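Local coordinates for protein DMATS type aromatic prenyltransferase (Streptomyces coelicolor, PDB 6ZS0) that probably catalyses the transfer of a dimethylallyl group to tryptophan, at C5 of the indole ring, within an ABBA-type beta-barrel, at residues G18-L23 with H306-A311; L68-G73 with A302-R307; I275-Y280 with G285-R290; S292-H297 with P337-Y342. One frame throughout, in Å; residues are numbered along the deposited sequence.

Interaction 1. Residues G18-L23 with H306-A311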
loop_
_atom_site.group_PDB
_atom_site.type_symbol
_atom_site.label_atom_id
_atom_site.label_comp_id
_atom_site.label_asym_id
_atom_site.label_seq_id
_atom_site.Cartn_x
_atom_site.Cartn_y
_atom_site.Cartn_z
ATOM N N GLY A 18 -13.645 7.239 -4.980
ATOM C CA GLY A 18 -13.250 8.658 -5.115
ATOM C C GLY A 18 -14.388 9.568 -4.672
ATOM O O GLY A 18 -14.128 10.538 -3.945
ATOM N N SER A 19 -15.614 9.229 -5.039
ATOM C CA SER A 19 -16.810 10.035 -4.677
ATOM C C SER A 19 -17.045 9.947 -3.174
ATOM O O SER A 19 -17.280 11.009 -2.538
ATOM C CB SER A 19 -18.006 9.610 -5.439
ATOM O OG SER A 19 -17.725 9.630 -6.820
ATOM N N VAL A 20 -16.945 8.747 -2.609
ATOM C CA VAL A 20 -17.052 8.537 -1.143
ATOM C C VAL A 20 -16.007 9.422 -0.443
ATOM O O VAL A 20 -16.330 9.969 0.603
ATOM C CB VAL A 20 -16.906 7.046 -0.766
ATOM C CG1 VAL A 20 -16.743 6.848 0.742
ATOM C CG2 VAL A 20 -18.096 6.242 -1.275
ATOM N N ALA A 21 -14.806 9.566 -1.010
ATOM C CA ALA A 21 -13.685 10.346 -0.436
ATOM C C ALA A 21 -13.871 11.856 -0.678
ATOM O O ALA A 21 -12.999 12.634 -0.241
ATOM C CB ALA A 21 -12.373 9.852 -0.997
ATOM N N GLY A 22 -14.943 12.249 -1.362
ATOM C CA GLY A 22 -15.300 13.660 -1.610
ATOM C C GLY A 22 -14.638 14.274 -2.840
ATOM O O GLY A 22 -14.759 15.505 -3.005
ATOM N N LEU A 23 -13.993 13.490 -3.701
ATOM C CA LEU A 23 -13.393 14.032 -4.950
ATOM C C LEU A 23 -14.504 14.466 -5.910
ATOM O O LEU A 23 -15.546 13.810 -5.952
ATOM C CB LEU A 23 -12.489 12.983 -5.606
ATOM C CG LEU A 23 -11.234 12.619 -4.817
ATOM C CD1 LEU A 23 -10.431 11.557 -5.562
ATOM C CD2 LEU A 23 -10.371 13.847 -4.558
ATOM N N HIS A 306 -17.393 2.707 6.120
ATOM C CA HIS A 306 -18.572 1.834 5.845
ATOM C C HIS A 306 -19.056 2.043 4.407
ATOM O O HIS A 306 -19.327 1.044 3.718
ATOM C CB HIS A 306 -19.705 2.075 6.851
ATOM C CG HIS A 306 -19.383 1.616 8.224
ATOM N ND1 HIS A 306 -18.380 2.182 8.969
ATOM C CD2 HIS A 306 -19.938 0.663 9.003
ATOM C CE1 HIS A 306 -18.312 1.593 10.137
ATOM N NE2 HIS A 306 -19.274 0.668 10.195
ATOM N N ARG A 307 -19.134 3.286 3.948
ATOM C CA ARG A 307 -19.534 3.589 2.555
ATOM C C ARG A 307 -18.459 3.087 1.584
ATOM O O ARG A 307 -18.832 2.636 0.492
ATOM C CB ARG A 307 -19.777 5.085 2.370
ATOM C CG ARG A 307 -20.977 5.576 3.167
ATOM C CD ARG A 307 -21.373 6.996 2.816
ATOM N NE ARG A 307 -20.969 7.928 3.862
ATOM C CZ ARG A 307 -20.176 8.990 3.699
ATOM N NH1 ARG A 307 -19.667 9.298 2.507
ATOM N NH2 ARG A 307 -19.902 9.749 4.745
ATOM N N ALA A 308 -17.181 3.168 1.973
ATOM C CA ALA A 308 -16.051 2.740 1.114
ATOM C C ALA A 308 -16.193 1.249 0.809
ATOM O O ALA A 308 -16.021 0.864 -0.334
ATOM C CB ALA A 308 -14.748 3.052 1.791
ATOM N N LEU A 309 -16.469 0.417 1.805
ATOM C CA LEU A 309 -16.631 -1.027 1.549
ATOM C C LEU A 309 -17.771 -1.277 0.555
ATOM O O LEU A 309 -17.558 -2.046 -0.373
ATOM C CB LEU A 309 -16.792 -1.806 2.856
ATOM C CG LEU A 309 -15.496 -2.466 3.296
ATOM C CD1 LEU A 309 -14.451 -1.397 3.580
ATOM C CD2 LEU A 309 -15.710 -3.370 4.502
ATOM N N ALA A 310 -18.915 -0.615 0.689
ATOM C CA ALA A 310 -20.054 -0.811 -0.243
ATOM C C ALA A 310 -19.674 -0.331 -1.654
ATOM O O ALA A 310 -20.134 -0.950 -2.619
ATOM C CB ALA A 310 -21.287 -0.130 0.312
ATOM N N ALA A 311 -18.837 0.700 -1.778
ATOM C CA ALA A 311 -18.274 1.191 -3.057
ATOM C C ALA A 311 -17.440 0.106 -3.741
ATOM O O ALA A 311 -17.516 -0.010 -4.976
ATOM C CB ALA A 311 -17.443 2.424 -2.823
#
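Val20, on the last turn of helix 6-20, lays both of its methyl groups against helix 303-312, and the backbones come close enough for the CA atoms of Val20 and Ala308 to lie 6.3 Å apart. The two branches divide the work. CG1, anti to the backbone N (chi1 169°), touches the first methylene of Arg307, 3.9 Å from its CB, and also faces the backbone N of Ala308 at 3.9 Å. CG2, placed beside the backbone N by the same torsion, turns one helical turn further along to the methyl of Ala311, with 4.2 Å between CG2 of Val20 and CB of Ala311. CG2 also lies 4.1 Å from the backbone O of Arg307, so the branch rests against the helix backbone. Beyond CB the Arg307 chain bends at chi3 (-105°) and brings NH1 to 3.9 Å from the backbone O of Val20, too far for a hydrogen bond. With an alanine at Val20 both branches go, and the Arg307 methylene and the Ala311 methyl would probably face a gap between the helices. Directly after Val20 the chain turns away through a Schellman motif, in which Gly22 takes the positive phi. Beneath the contact, Leu17 of helix 6-20 touches Ala308 and Ala311, the Arg16 side chain hydrogen-bonds to the Ala311 carbonyl, and Leu68 of strand 64-70 and Leu343 of strand 338-344 meet Ala308 from the barrel.

Interaction 2. Residues L68-G73 with A302-R307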
loop_
_atom_site.group_PDB
_atom_site.type_symbol
_atom_site.label_atom_id
_atom_site.label_comp_id
_atom_site.label_asym_id
_atom_site.label_seq_id
_atom_site.Cartn_x
_atom_site.Cartn_y
_atom_site.Cartn_z
ATOM N N LEU A 68 -7.672 4.257 2.012
ATOM C CA LEU A 68 -8.194 5.529 2.552
ATOM C C LEU A 68 -7.465 5.819 3.842
ATOM O O LEU A 68 -7.484 4.951 4.747
ATOM C CB LEU A 68 -9.692 5.424 2.797
ATOM C CG LEU A 68 -10.554 5.371 1.544
ATOM C CD1 LEU A 68 -12.011 5.150 1.894
ATOM C CD2 LEU A 68 -10.401 6.630 0.717
ATOM N N SER A 69 -6.849 7.002 3.928
ATOM C CA SER A 69 -6.089 7.496 5.105
ATOM C C SER A 69 -6.874 8.617 5.786
ATOM O O SER A 69 -7.135 9.655 5.127
ATOM C CB SER A 69 -4.727 7.968 4.734
ATOM O OG SER A 69 -3.983 6.951 4.106
ATOM N N PHE A 70 -7.144 8.431 7.072
ATOM C CA PHE A 70 -7.977 9.308 7.925
ATOM C C PHE A 70 -7.055 10.099 8.862
ATOM O O PHE A 70 -6.339 9.498 9.642
ATOM C CB PHE A 70 -9.017 8.427 8.620
ATOM C CG PHE A 70 -9.936 7.667 7.685
ATOM C CD1 PHE A 70 -9.658 6.361 7.305
ATOM C CD2 PHE A 70 -11.078 8.273 7.162
ATOM C CE1 PHE A 70 -10.507 5.666 6.455
ATOM C CE2 PHE A 70 -11.920 7.571 6.308
ATOM C CZ PHE A 70 -11.631 6.274 5.953
ATOM N N ARG A 71 -7.127 11.440 8.820
ATOM C CA ARG A 71 -6.378 12.388 9.700
ATOM C C ARG A 71 -7.431 13.238 10.416
ATOM O O ARG A 71 -8.428 13.600 9.797
ATOM C CB ARG A 71 -5.407 13.227 8.858
ATOM C CG ARG A 71 -4.409 14.055 9.660
ATOM N N PRO A 72 -7.322 13.477 11.747
ATOM C CA PRO A 72 -8.354 14.210 12.473
ATOM C C PRO A 72 -8.544 15.602 11.860
ATOM O O PRO A 72 -7.570 16.252 11.664
ATOM C CB PRO A 72 -7.870 14.320 13.925
ATOM C CG PRO A 72 -6.421 13.818 13.911
ATOM C CD PRO A 72 -6.217 13.051 12.612
ATOM N N GLY A 73 -9.776 15.944 11.487
ATOM C CA GLY A 73 -10.141 17.252 10.906
ATOM C C GLY A 73 -9.847 17.376 9.420
ATOM O O GLY A 73 -10.070 18.420 8.870
ATOM N N ALA A 302 -16.049 7.029 11.372
ATOM C CA ALA A 302 -15.845 5.780 10.602
ATOM C C ALA A 302 -16.917 5.569 9.514
ATOM O O ALA A 302 -16.776 4.627 8.750
ATOM C CB ALA A 302 -15.832 4.628 11.563
ATOM N N SER A 303 -17.968 6.399 9.424
ATOM C CA SER A 303 -19.068 6.203 8.441
ATOM C C SER A 303 -18.524 6.203 6.997
ATOM O O SER A 303 -19.049 5.445 6.172
ATOM C CB SER A 303 -20.178 7.228 8.635
ATOM O OG SER A 303 -19.734 8.524 8.293
ATOM N N VAL A 304 -17.487 6.983 6.691
ATOM C CA VAL A 304 -16.906 7.003 5.318
ATOM C C VAL A 304 -16.346 5.609 5.006
ATOM O O VAL A 304 -16.540 5.145 3.891
ATOM C CB VAL A 304 -15.848 8.110 5.128
ATOM C CG1 VAL A 304 -14.995 7.900 3.891
ATOM C CG2 VAL A 304 -16.483 9.487 5.060
ATOM N N LEU A 305 -15.708 4.943 5.964
ATOM C CA LEU A 305 -15.125 3.599 5.702
ATOM C C LEU A 305 -16.244 2.585 5.441
ATOM O O LEU A 305 -16.050 1.725 4.581
ATOM C CB LEU A 305 -14.235 3.171 6.860
ATOM C CG LEU A 305 -13.526 1.827 6.666
ATOM C CD1 LEU A 305 -12.536 1.849 5.493
ATOM C CD2 LEU A 305 -12.807 1.427 7.940
ATOM N N HIS A 306 -17.393 2.707 6.120
ATOM C CA HIS A 306 -18.572 1.834 5.845
ATOM C C HIS A 306 -19.056 2.043 4.407
ATOM O O HIS A 306 -19.327 1.044 3.718
ATOM C CB HIS A 306 -19.705 2.075 6.851
ATOM C CG HIS A 306 -19.383 1.616 8.224
ATOM N ND1 HIS A 306 -18.380 2.182 8.969
ATOM C CD2 HIS A 306 -19.938 0.663 9.003
ATOM C CE1 HIS A 306 -18.312 1.593 10.137
ATOM N NE2 HIS A 306 -19.274 0.668 10.195
ATOM N N ARG A 307 -19.134 3.286 3.948
ATOM C CA ARG A 307 -19.534 3.589 2.555
ATOM C C ARG A 307 -18.459 3.087 1.584
ATOM O O ARG A 307 -18.832 2.636 0.492
ATOM C CB ARG A 307 -19.777 5.085 2.370
ATOM C CG ARG A 307 -20.977 5.576 3.167
ATOM C CD ARG A 307 -21.373 6.996 2.816
ATOM N NE ARG A 307 -20.969 7.928 3.862
ATOM C CZ ARG A 307 -20.176 8.990 3.699
ATOM N NH1 ARG A 307 -19.667 9.298 2.507
ATOM N NH2 ARG A 307 -19.902 9.749 4.745
#
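Phe70 makes the direct touch between the end of strand 64-70 and the first turn of helix 303-312, meeting Val304 and Leu305. Along the strand, Leu68 comes first; its side chain points toward the helix, with CD1 of Leu68 4.5 Å from Val304 CG1, while its backbone pairs with Ala341. Ser69 follows, on the other face of the strand, its hydroxyl bonded to that of Thr340. At Phe70 the side chain swings back to the helix, and chi1 of -60° sets CG beside the backbone N, from where the ring reaches out with its far edge leading. Val304 CG1 lies at that edge, near the ring plane, 3.9 Å from Phe70 CE2. The neighbouring corner, CZ of Phe70, approaches CB of Leu305 at 4.2 Å, the two side chains crossing at about a right angle. From Arg71 to Gly73 the chain leaves the helix behind, although Pro72 still rests on Met300, which also touches the Phe70 ring. On the helix side, His306 ND1 donates to Ala302 O across 2.9 Å, supplementing the weak backbone bonds to that oxygen. Outward-facing residues of a barrel strand thus pack under a surrounding helix, as in the ABBA fold, where helices encircle a closed antiparallel barrel.

Interaction 3. Residues I275-Y280 with G285-R290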
loop_
_atom_site.group_PDB
_atom_site.type_symbol
_atom_site.label_atom_id
_atom_site.label_comp_id
_atom_site.label_asym_id
_atom_site.label_seq_id
_atom_site.Cartn_x
_atom_site.Cartn_y
_atom_site.Cartn_z
ATOM N N ILE A 275 -0.852 -3.893 10.168
ATOM C CA ILE A 275 -1.364 -5.200 10.642
ATOM C C ILE A 275 -2.251 -5.808 9.553
ATOM O O ILE A 275 -3.240 -5.203 9.155
ATOM C CB ILE A 275 -2.123 -5.028 11.972
ATOM C CG1 ILE A 275 -1.280 -4.357 13.065
ATOM C CG2 ILE A 275 -2.679 -6.360 12.428
ATOM C CD1 ILE A 275 -0.049 -5.055 13.423
ATOM N N PRO A 276 -1.949 -7.042 9.097
ATOM C CA PRO A 276 -2.772 -7.742 8.101
ATOM C C PRO A 276 -4.062 -8.291 8.738
ATOM O O PRO A 276 -4.220 -9.507 8.915
ATOM C CB PRO A 276 -1.827 -8.830 7.594
ATOM C CG PRO A 276 -0.960 -9.135 8.769
ATOM C CD PRO A 276 -0.756 -7.809 9.470
ATOM N N VAL A 277 -4.992 -7.373 8.991
ATOM C CA VAL A 277 -6.225 -7.667 9.783
ATOM C C VAL A 277 -7.019 -8.800 9.117
ATOM O O VAL A 277 -7.683 -9.541 9.836
ATOM C CB VAL A 277 -7.077 -6.403 9.965
ATOM C CG1 VAL A 277 -7.555 -5.838 8.671
ATOM C CG2 VAL A 277 -8.268 -6.642 10.884
ATOM N N ARG A 278 -6.924 -8.971 7.789
ATOM C CA ARG A 278 -7.716 -10.013 7.085
ATOM C C ARG A 278 -7.377 -11.394 7.609
ATOM O O ARG A 278 -8.180 -12.313 7.407
ATOM C CB ARG A 278 -7.562 -9.965 5.555
ATOM C CG ARG A 278 -6.164 -10.220 5.009
ATOM C CD ARG A 278 -6.239 -10.362 3.499
ATOM N NE ARG A 278 -6.957 -11.594 3.204
ATOM C CZ ARG A 278 -7.576 -11.901 2.048
ATOM N NH1 ARG A 278 -8.208 -13.048 1.947
ATOM N NH2 ARG A 278 -7.554 -11.083 1.030
ATOM N N ASP A 279 -6.179 -11.600 8.183
ATOM C CA ASP A 279 -5.750 -12.921 8.703
ATOM C C ASP A 279 -6.273 -13.152 10.123
ATOM O O ASP A 279 -6.105 -14.239 10.594
ATOM C CB ASP A 279 -4.230 -13.047 8.699
ATOM C CG ASP A 279 -3.624 -13.180 7.327
ATOM O OD1 ASP A 279 -4.387 -13.261 6.340
ATOM O OD2 ASP A 279 -2.381 -13.305 7.272
ATOM N N TYR A 280 -6.946 -12.177 10.734
ATOM C CA TYR A 280 -7.221 -12.200 12.206
ATOM C C TYR A 280 -8.708 -11.994 12.487
ATOM O O TYR A 280 -9.043 -11.739 13.654
ATOM C CB TYR A 280 -6.367 -11.147 12.939
ATOM C CG TYR A 280 -4.889 -11.391 12.745
ATOM C CD1 TYR A 280 -4.305 -12.560 13.169
ATOM C CD2 TYR A 280 -4.084 -10.464 12.112
ATOM C CE1 TYR A 280 -2.969 -12.833 12.947
ATOM C CE2 TYR A 280 -2.737 -10.694 11.904
ATOM C CZ TYR A 280 -2.169 -11.883 12.332
ATOM O OH TYR A 280 -0.854 -12.177 12.095
ATOM N N GLY A 285 -17.013 -7.792 8.352
ATOM C CA GLY A 285 -17.799 -7.095 9.398
ATOM C C GLY A 285 -16.942 -6.840 10.634
ATOM O O GLY A 285 -16.987 -5.721 11.209
ATOM N N GLU A 286 -16.188 -7.846 11.059
ATOM C CA GLU A 286 -15.261 -7.754 12.209
ATOM C C GLU A 286 -14.126 -6.793 11.876
ATOM O O GLU A 286 -13.778 -5.991 12.711
ATOM C CB GLU A 286 -14.704 -9.122 12.559
ATOM C CG GLU A 286 -15.717 -10.034 13.192
ATOM C CD GLU A 286 -15.104 -11.266 13.830
ATOM O OE1 GLU A 286 -13.903 -11.509 13.631
ATOM O OE2 GLU A 286 -15.840 -11.990 14.526
ATOM N N ALA A 287 -13.543 -6.884 10.678
ATOM C CA ALA A 287 -12.458 -5.953 10.289
ATOM C C ALA A 287 -12.965 -4.506 10.361
ATOM O O ALA A 287 -12.219 -3.645 10.862
ATOM C CB ALA A 287 -11.918 -6.320 8.937
ATOM N N LEU A 288 -14.188 -4.254 9.869
ATOM C CA LEU A 288 -14.806 -2.908 9.840
ATOM C C LEU A 288 -15.017 -2.433 11.286
ATOM O O LEU A 288 -14.697 -1.254 11.595
ATOM C CB LEU A 288 -16.117 -2.941 9.040
ATOM C CG LEU A 288 -16.658 -1.573 8.599
ATOM C CD1 LEU A 288 -15.716 -0.887 7.625
ATOM C CD2 LEU A 288 -18.024 -1.694 7.935
ATOM N N ALA A 289 -15.494 -3.320 12.150
ATOM C CA ALA A 289 -15.737 -2.996 13.570
ATOM C C ALA A 289 -14.412 -2.569 14.245
ATOM O O ALA A 289 -14.382 -1.509 14.937
ATOM C CB ALA A 289 -16.392 -4.171 14.248
ATOM N N ARG A 290 -13.330 -3.318 14.020
ATOM C CA ARG A 290 -12.003 -2.999 14.599
ATOM C C ARG A 290 -11.482 -1.699 14.003
ATOM O O ARG A 290 -10.986 -0.860 14.745
ATOM C CB ARG A 290 -11.009 -4.125 14.330
ATOM C CG ARG A 290 -11.355 -5.413 15.049
ATOM C CD ARG A 290 -10.350 -6.510 14.806
ATOM N NE ARG A 290 -10.831 -7.815 15.209
ATOM C CZ ARG A 290 -10.166 -8.949 15.010
ATOM N NH1 ARG A 290 -8.949 -8.927 14.480
ATOM N NH2 ARG A 290 -10.708 -10.098 15.356
#
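Both terminal nitrogens of Arg290 converge on a single backbone oxygen, the carbonyl of Tyr280, in the connection that leads from strand 270-275 of the ABBA barrel into helix 284-297. NH1 and NH2 of Arg290 each lie 2.9 Å from Tyr280 O and reach it from the same face of the peptide plane. Sharing one acceptor bends both bonds, to N-H...O angles of 133° and 135°. The arginine chain runs extended from CG to NE (chi3 -166°), which carries the guanidinium across from the helix to the turn. NH1 also bonds to the Ala239 carbonyl, so the group ties together three parts of the chain. With a methionine in its place, Tyr280 O would probably lose both donors and the turn would be held less firmly to the helix. Glu286, one turn earlier, is a long ion-pair partner of Arg290 lying well out of the guanidinium plane; its firmer salt bridge goes to Arg282. The turn itself begins with an inverse gamma turn centred on Pro276 and continues as a short 3-10 segment. Beside the polar grip the packing is apolar, with Val277 CG2 set 4.1 Å from the methyl CB of Ala287.

Interaction 4. Residues S292-H297 with P337-Y342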
loop_
_atom_site.group_PDB
_atom_site.type_symbol
_atom_site.label_atom_id
_atom_site.label_comp_id
_atom_site.label_asym_id
_atom_site.label_seq_id
_atom_site.Cartn_x
_atom_site.Cartn_y
_atom_site.Cartn_z
ATOM N N SER A 292 -13.226 0.751 12.933
ATOM C CA SER A 292 -14.093 1.819 13.498
ATOM C C SER A 292 -13.603 2.169 14.910
ATOM O O SER A 292 -13.531 3.362 15.231
ATOM C CB SER A 292 -15.532 1.412 13.449
ATOM O OG SER A 292 -15.973 1.265 12.109
ATOM N N THR A 293 -13.227 1.176 15.711
ATOM C CA THR A 293 -12.663 1.368 17.080
ATOM C C THR A 293 -11.356 2.167 17.001
ATOM O O THR A 293 -11.181 3.104 17.789
ATOM C CB THR A 293 -12.455 0.039 17.804
ATOM O OG1 THR A 293 -13.725 -0.611 17.866
ATOM C CG2 THR A 293 -11.874 0.218 19.192
ATOM N N VAL A 294 -10.459 1.826 16.087
ATOM C CA VAL A 294 -9.158 2.546 15.945
ATOM C C VAL A 294 -9.430 4.005 15.580
ATOM O O VAL A 294 -8.778 4.915 16.153
ATOM C CB VAL A 294 -8.250 1.879 14.902
ATOM C CG1 VAL A 294 -6.989 2.702 14.672
ATOM C CG2 VAL A 294 -7.899 0.451 15.314
ATOM N N LEU A 295 -10.330 4.231 14.631
ATOM C CA LEU A 295 -10.661 5.594 14.178
ATOM C C LEU A 295 -11.203 6.395 15.369
ATOM O O LEU A 295 -10.693 7.538 15.619
ATOM C CB LEU A 295 -11.669 5.506 13.034
ATOM C CG LEU A 295 -11.087 5.059 11.698
ATOM C CD1 LEU A 295 -12.209 4.736 10.721
ATOM C CD2 LEU A 295 -10.174 6.132 11.122
ATOM N N HIS A 296 -12.134 5.811 16.116
ATOM C CA HIS A 296 -12.766 6.476 17.291
ATOM C C HIS A 296 -11.686 6.845 18.324
ATOM O O HIS A 296 -11.749 7.982 18.875
ATOM C CB HIS A 296 -13.889 5.600 17.851
ATOM C CG HIS A 296 -15.072 5.498 16.942
ATOM N ND1 HIS A 296 -16.052 4.532 17.105
ATOM C CD2 HIS A 296 -15.410 6.184 15.838
ATOM C CE1 HIS A 296 -16.953 4.657 16.178
ATOM N NE2 HIS A 296 -16.593 5.669 15.381
ATOM N N HIS A 297 -10.681 5.988 18.516
ATOM C CA HIS A 297 -9.595 6.158 19.525
ATOM C C HIS A 297 -8.663 7.311 19.121
ATOM O O HIS A 297 -7.984 7.857 20.002
ATOM C CB HIS A 297 -8.845 4.833 19.735
ATOM C CG HIS A 297 -9.628 3.812 20.496
ATOM N ND1 HIS A 297 -9.047 2.672 21.038
ATOM C CD2 HIS A 297 -10.941 3.762 20.823
ATOM C CE1 HIS A 297 -9.971 1.963 21.662
ATOM N NE2 HIS A 297 -11.147 2.619 21.547
ATOM N N PRO A 337 -1.454 11.589 14.490
ATOM C CA PRO A 337 -1.470 10.277 13.840
ATOM C C PRO A 337 -2.606 10.089 12.824
ATOM O O PRO A 337 -3.687 10.644 13.009
ATOM C CB PRO A 337 -1.665 9.310 15.010
ATOM C CG PRO A 337 -0.999 10.011 16.167
ATOM C CD PRO A 337 -1.327 11.474 15.949
ATOM N N ARG A 338 -2.331 9.281 11.799
ATOM C CA ARG A 338 -3.220 8.945 10.681
ATOM C C ARG A 338 -3.593 7.457 10.813
ATOM O O ARG A 338 -2.729 6.676 11.269
ATOM C CB ARG A 338 -2.446 9.217 9.384
ATOM C CG ARG A 338 -3.292 9.612 8.194
ATOM C CD ARG A 338 -2.482 10.345 7.125
ATOM N NE ARG A 338 -1.076 9.932 7.034
ATOM C CZ ARG A 338 -0.582 8.955 6.256
ATOM N NH1 ARG A 338 0.718 8.689 6.282
ATOM N NH2 ARG A 338 -1.372 8.244 5.469
ATOM N N VAL A 339 -4.821 7.094 10.453
ATOM C CA VAL A 339 -5.264 5.666 10.411
ATOM C C VAL A 339 -5.576 5.322 8.961
ATOM O O VAL A 339 -6.322 6.071 8.309
ATOM C CB VAL A 339 -6.470 5.411 11.317
ATOM C CG1 VAL A 339 -7.036 4.023 11.112
ATOM C CG2 VAL A 339 -6.097 5.631 12.768
ATOM N N THR A 340 -5.041 4.230 8.456
ATOM C CA THR A 340 -5.199 3.882 7.028
ATOM C C THR A 340 -5.810 2.490 6.918
ATOM O O THR A 340 -5.368 1.612 7.632
ATOM C CB THR A 340 -3.877 3.992 6.266
ATOM O OG1 THR A 340 -3.335 5.307 6.434
ATOM C CG2 THR A 340 -4.053 3.752 4.787
ATOM N N ALA A 341 -6.814 2.349 6.047
ATOM C CA ALA A 341 -7.435 1.064 5.677
ATOM C C ALA A 341 -7.013 0.760 4.257
ATOM O O ALA A 341 -7.235 1.583 3.399
ATOM C CB ALA A 341 -8.942 1.119 5.817
ATOM N N TYR A 342 -6.387 -0.407 4.062
ATOM C CA TYR A 342 -6.016 -0.930 2.732
ATOM C C TYR A 342 -7.157 -1.814 2.265
ATOM O O TYR A 342 -7.507 -2.775 2.988
ATOM C CB TYR A 342 -4.652 -1.630 2.798
ATOM C CG TYR A 342 -3.573 -0.637 3.103
ATOM C CD1 TYR A 342 -3.341 -0.227 4.407
ATOM C CD2 TYR A 342 -2.908 0.025 2.096
ATOM C CE1 TYR A 342 -2.415 0.755 4.708
ATOM C CE2 TYR A 342 -1.986 1.015 2.375
ATOM C CZ TYR A 342 -1.751 1.396 3.680
ATOM O OH TYR A 342 -0.845 2.389 3.950
#
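The helical segment 292-297 passes over the beginning of strand 338-344 with Leu295 and Val339 as the closest backbone pair, their CA atoms 6.6 Å apart. His296 and His297 donate their backbone N-H to Ser292 and Thr293, the regular bonding of the helix, while the strand is paired on both sides, Val339 with Phe70 and Thr340 with Ala328. From this strand Val339 points toward the helix and Thr340 away from it. Val339 is the single strand residue touching the helix here, and it is met by two consecutive helix residues. In Val294, chi1 of 174° swings CG1 out from the helix against both branches of Val339, 3.6 Å from CG2 and 3.8 Å from CG1 of that residue. Leu295 starts out to the flank, but its CD2 branch returns to the strand and settles 3.8 Å from both CB and CG1 of Val339. All three side chains are buried, and Phe235 and Thr238 of helix 229-240 cover Val294 while Met300 touches Val339. With nothing but methyl and methine carbons meeting, the fit depends on shape and on the exclusion of water, and this contact contributes no directional bond.

In the fold
Interactions 2 and 4 sit side by side, their centres 8 Å apart, where the neighbouring strands 64-70 and 338-344 meet their helices; the Phe70 N to Val339 O pairing probably joins them. Both are buried and wholly apolar. Interaction 1 shares helix 303-312 with interaction 2 but joins helix to helix, at a site that is partly buried and where Arg307 reaches the surface. Interaction 3 shares helix 284-297 with interaction 4 and is also buried, yet it alone uses hydrogen bonds across the contact, fixing the turn that precedes the helix. His306 and Leu305 pack on Leu288, holding the two consecutive helices together outside the barrel.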